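NAD dependent epimerase/dehydratase family (uncultured archaeon MedDCM-OCT-S05-C57, PDB 5Y1F) binds NAD+ as a monomeric member of the NAD-dependent epimerase/dehydratase family and probably oxidises L-threonine as a 3-dehydrogenase. Local coordinates at residues Cys216-Phe228 / Leu255-Lys267. Numbering follows the deposited sequence.
Sequences CFVNRNTRLPMMF and LSSMSFSAEELEK
Arg223 sends CG anti to its backbone N (chi1 -179°) and bends at chi3, which brings its guanidinium, one face against Ser261 CB, to the Glu264 carboxylate. The grip is end-on: Arg223 NH1 gives to Glu264 OE1 at 3.0 Å on its syn lone pair, bent and tilted from the guanidinium plane, while Arg223 NH2 meets Glu264 OE2 at 3.0 Å, straighter and in the guanidinium plane but from above the carboxylate. Glu264 OE1 also accepts Ser261 N at 2.9 Å, and Ser261 OG in turn accepts Glu264 N, completing a capping box, so the carboxylate that holds Arg223 also closes the helix start. Arg220 and Glu263 both place CG between backbone N and carbonyl carbon (chi1 64° and 65°). This lets Arg220 NH1 reach Glu263 OE1 on its anti side at 3.0 Å, nearly straight, while a water links the same NH1 to Glu266 OE2, which also bonds Tyr279. Beside them, the Asn219-Thr222 turn offers carbonyls to the helix start: Arg220 O accepts Glu263 N and Thr222 O accepts Ala262 N. At the other end, Met226 and Met258 form an antiparallel hydrogen-bonded pair, Met226 N to Met258 O 2.9 Å and Met258 N to Met226 O 3.0 Å. In one of its two conformers, Met226 CG lies 3.7 Å from Phe260 CZ, and Met227 CE presses tightly on Leu255 CD2. Leu224 N, between these ends, is buried without a partner. Strand 258-261 thus extends the mixed sheet of the NAD-binding fold; strand 178-187, parallel on the other side of 223-228, bonds Pro225 and Met227 through Gly185 and sets NAD+-binding Leu186 beside Met227. Helix 199-211 covers Leu224 and Met226 through Tyr200, and strand 276-279 flanks the Arg220 end.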
# COMPACT_ATOMS: atom_id res chain seq x y z
N CYS A 216 2.59 -19.14 11.62
CA CYS A 216 2.78 -17.70 11.59
C CYS A 216 4.27 -17.41 11.61
O CYS A 216 5.00 -17.97 12.46
CB CYS A 216 2.05 -17.09 12.76
SG CYS A 216 2.04 -15.30 12.72
N PHE A 217 4.75 -16.53 10.75
CA PHE A 217 6.19 -16.20 10.63
C PHE A 217 6.64 -15.03 11.51
O PHE A 217 7.78 -14.62 11.39
CB PHE A 217 6.56 -15.98 9.14
CG PHE A 217 5.82 -14.84 8.49
CD1 PHE A 217 6.21 -13.56 8.70
CD2 PHE A 217 4.77 -15.08 7.61
CE1 PHE A 217 5.60 -12.49 8.04
CE2 PHE A 217 4.21 -14.04 6.90
CZ PHE A 217 4.57 -12.74 7.16
N VAL A 218 5.76 -14.54 12.37
CA VAL A 218 6.13 -13.61 13.42
C VAL A 218 5.65 -14.23 14.74
O VAL A 218 4.76 -15.08 14.77
CB VAL A 218 5.55 -12.20 13.20
CG1 VAL A 218 6.09 -11.56 11.94
CG2 VAL A 218 4.04 -12.17 13.22
N ASN A 219 6.21 -13.74 15.86
CA ASN A 219 5.81 -14.23 17.17
C ASN A 219 4.41 -13.72 17.54
O ASN A 219 3.90 -12.76 16.93
CB ASN A 219 6.90 -13.97 18.24
CG ASN A 219 7.05 -12.51 18.60
OD1 ASN A 219 8.22 -12.01 18.70
ND2 ASN A 219 6.00 -11.89 18.94
N ARG A 220 3.81 -14.33 18.53
CA ARG A 220 2.40 -14.13 18.80
C ARG A 220 2.06 -12.72 19.30
O ARG A 220 0.93 -12.30 19.27
CB ARG A 220 1.84 -15.16 19.79
CG ARG A 220 2.44 -15.12 21.19
CD ARG A 220 1.71 -16.00 22.18
NE ARG A 220 1.68 -17.38 21.77
CZ ARG A 220 0.58 -18.08 21.48
NH1 ARG A 220 -0.65 -17.57 21.67
NH2 ARG A 220 0.73 -19.31 21.08
N ASN A 221 3.04 -12.02 19.85
CA ASN A 221 2.78 -10.68 20.33
C ASN A 221 3.04 -9.59 19.30
O ASN A 221 2.75 -8.42 19.61
CB ASN A 221 3.59 -10.40 21.59
CG ASN A 221 5.06 -10.46 21.34
OD1 ASN A 221 5.64 -11.54 21.30
ND2 ASN A 221 5.66 -9.31 21.09
N THR A 222 3.50 -9.95 18.09
CA THR A 222 3.85 -8.94 17.07
C THR A 222 2.63 -8.10 16.80
O THR A 222 1.55 -8.64 16.56
CB THR A 222 4.32 -9.64 15.81
OG1 THR A 222 5.44 -10.49 16.12
CG2 THR A 222 4.73 -8.62 14.75
N ARG A 223 2.78 -6.78 16.91
CA ARG A 223 1.66 -5.87 16.92
C ARG A 223 2.04 -4.72 15.99
O ARG A 223 3.00 -4.01 16.23
CB ARG A 223 1.49 -5.37 18.35
CG ARG A 223 0.34 -4.42 18.57
CD ARG A 223 0.28 -3.97 20.02
NE ARG A 223 0.09 -5.06 20.97
CZ ARG A 223 -1.08 -5.63 21.20
NH1 ARG A 223 -2.21 -5.14 20.70
NH2 ARG A 223 -1.13 -6.72 21.94
N LEU A 224 1.28 -4.56 14.93
CA LEU A 224 1.55 -3.55 13.90
C LEU A 224 0.26 -2.83 13.53
O LEU A 224 -0.85 -3.38 13.70
CB LEU A 224 2.11 -4.19 12.65
CG LEU A 224 3.48 -4.80 12.76
CD1 LEU A 224 3.90 -5.53 11.52
CD2 LEU A 224 4.51 -3.72 13.11
N PRO A 225 0.38 -1.61 13.04
CA PRO A 225 -0.76 -0.90 12.47
C PRO A 225 -1.26 -1.66 11.23
O PRO A 225 -0.48 -2.04 10.37
CB PRO A 225 -0.18 0.45 12.08
CG PRO A 225 1.10 0.57 12.79
CD PRO A 225 1.60 -0.83 12.89
N MET A 226 -2.57 -1.91 11.19
CA MET A 226 -3.22 -2.68 10.10
C MET A 226 -4.49 -1.94 9.65
O MET A 226 -5.14 -1.22 10.41
CB MET A 226 -3.62 -4.06 10.62
CG MET A 226 -2.46 -5.00 10.94
SD MET A 226 -1.73 -5.76 9.48
CE MET A 226 -0.54 -6.88 10.25
N MET A 227 -4.92 -2.26 8.44
CA MET A 227 -6.11 -1.67 7.85
C MET A 227 -6.68 -2.62 6.82
O MET A 227 -5.95 -3.22 6.03
CB MET A 227 -5.73 -0.33 7.22
CG MET A 227 -6.89 0.44 6.60
SD MET A 227 -6.45 2.06 5.96
CE MET A 227 -5.93 2.92 7.45
N PHE A 228 -8.01 -2.71 6.80
CA PHE A 228 -8.67 -3.49 5.73
C PHE A 228 -8.60 -2.75 4.40
O PHE A 228 -8.68 -1.53 4.36
CB PHE A 228 -10.12 -3.78 6.13
CG PHE A 228 -10.83 -4.72 5.19
CD1 PHE A 228 -12.06 -4.37 4.62
CD2 PHE A 228 -10.28 -5.92 4.84
CE1 PHE A 228 -12.72 -5.22 3.72
CE2 PHE A 228 -10.92 -6.79 3.95
CZ PHE A 228 -12.13 -6.41 3.39
N LEU A 255 -1.71 7.38 8.44
CA LEU A 255 -3.06 6.84 8.25
C LEU A 255 -3.24 5.64 9.15
O LEU A 255 -2.41 4.72 9.13
CB LEU A 255 -3.30 6.46 6.80
CG LEU A 255 -4.79 6.37 6.45
CD1 LEU A 255 -5.39 7.75 6.22
CD2 LEU A 255 -5.04 5.45 5.25
N SER A 256 -4.33 5.63 9.91
CA SER A 256 -4.58 4.64 10.94
C SER A 256 -5.94 3.97 10.81
O SER A 256 -6.93 4.58 10.36
CB SER A 256 -4.47 5.29 12.29
OG SER A 256 -4.59 4.42 13.40
N SER A 257 -6.00 2.73 11.29
CA SER A 257 -7.26 2.08 11.56
C SER A 257 -7.12 1.23 12.82
O SER A 257 -7.71 1.58 13.86
CB SER A 257 -7.73 1.27 10.37
OG SER A 257 -8.93 0.59 10.75
N MET A 258 -6.43 0.10 12.74
CA MET A 258 -6.37 -0.89 13.82
C MET A 258 -4.95 -1.12 14.26
O MET A 258 -4.00 -0.86 13.51
CB MET A 258 -6.91 -2.24 13.32
CG MET A 258 -8.38 -2.25 12.97
SD MET A 258 -8.92 -3.74 12.13
CE MET A 258 -8.30 -3.38 10.51
N SER A 259 -4.79 -1.67 15.45
CA SER A 259 -3.51 -2.15 15.95
C SER A 259 -3.82 -3.32 16.83
O SER A 259 -4.71 -3.18 17.70
CB SER A 259 -2.87 -1.03 16.77
OG SER A 259 -2.33 -0.03 15.94
N PHE A 260 -3.40 -4.50 16.44
CA PHE A 260 -3.66 -5.74 17.18
C PHE A 260 -2.45 -6.63 17.04
O PHE A 260 -1.67 -6.46 16.11
CB PHE A 260 -4.91 -6.46 16.69
CG PHE A 260 -4.97 -6.69 15.20
CD1 PHE A 260 -4.22 -7.66 14.59
CD2 PHE A 260 -5.86 -5.94 14.41
CE1 PHE A 260 -4.29 -7.84 13.22
CE2 PHE A 260 -5.92 -6.14 13.04
CZ PHE A 260 -5.16 -7.08 12.45
N SER A 261 -2.29 -7.56 17.98
CA SER A 261 -1.22 -8.53 17.88
C SER A 261 -1.67 -9.76 17.09
O SER A 261 -2.86 -9.99 16.88
CB SER A 261 -0.77 -8.98 19.25
OG SER A 261 -1.79 -9.65 19.88
N ALA A 262 -0.70 -10.56 16.69
CA ALA A 262 -0.99 -11.78 15.94
C ALA A 262 -1.92 -12.71 16.71
O ALA A 262 -2.89 -13.23 16.12
CB ALA A 262 0.29 -12.49 15.53
N GLU A 263 -1.68 -12.92 17.99
CA GLU A 263 -2.58 -13.80 18.75
C GLU A 263 -3.95 -13.18 18.91
O GLU A 263 -4.92 -13.92 19.05
CB GLU A 263 -1.97 -14.21 20.09
CG GLU A 263 -1.75 -13.12 21.08
CD GLU A 263 -1.29 -13.58 22.45
OE1 GLU A 263 -1.31 -14.82 22.75
OE2 GLU A 263 -1.10 -12.70 23.28
N GLU A 264 -4.06 -11.86 18.99
CA GLU A 264 -5.38 -11.25 19.02
C GLU A 264 -6.15 -11.54 17.74
O GLU A 264 -7.37 -11.80 17.75
CB GLU A 264 -5.28 -9.75 19.30
CG GLU A 264 -4.84 -9.47 20.76
CD GLU A 264 -4.34 -8.05 21.05
OE1 GLU A 264 -4.20 -7.24 20.12
OE2 GLU A 264 -3.87 -7.80 22.20
N LEU A 265 -5.47 -11.49 16.61
CA LEU A 265 -6.11 -11.85 15.33
C LEU A 265 -6.50 -13.32 15.34
O LEU A 265 -7.60 -13.68 14.90
CB LEU A 265 -5.18 -11.51 14.17
CG LEU A 265 -5.79 -11.85 12.81
CD1 LEU A 265 -7.06 -11.06 12.55
CD2 LEU A 265 -4.76 -11.58 11.71
N GLU A 266 -5.63 -14.20 15.83
CA GLU A 266 -5.96 -15.62 15.93
C GLU A 266 -7.24 -15.80 16.73
O GLU A 266 -8.13 -16.60 16.32
CB GLU A 266 -4.82 -16.40 16.57
CG GLU A 266 -5.14 -17.88 16.75
CD GLU A 266 -4.14 -18.64 17.61
OE1 GLU A 266 -4.41 -19.85 17.84
OE2 GLU A 266 -3.08 -18.12 18.05
N LYS A 267 -7.37 -15.11 17.86
CA LYS A 267 -8.55 -15.29 18.68
C LYS A 267 -9.79 -14.77 17.95
O LYS A 267 -10.85 -15.40 18.03
CB LYS A 267 -8.39 -14.54 19.99
CG LYS A 267 -7.47 -15.20 21.00
CD LYS A 267 -7.33 -14.33 22.25
CE LYS A 267 -6.48 -14.98 23.34
NZ LYS A 267 -5.05 -15.18 22.97
O HOH W 1 -3.13 -18.55 20.69
O HOH W 2 -0.14 -8.18 14.43
O HOH W 3 -9.67 -0.96 8.57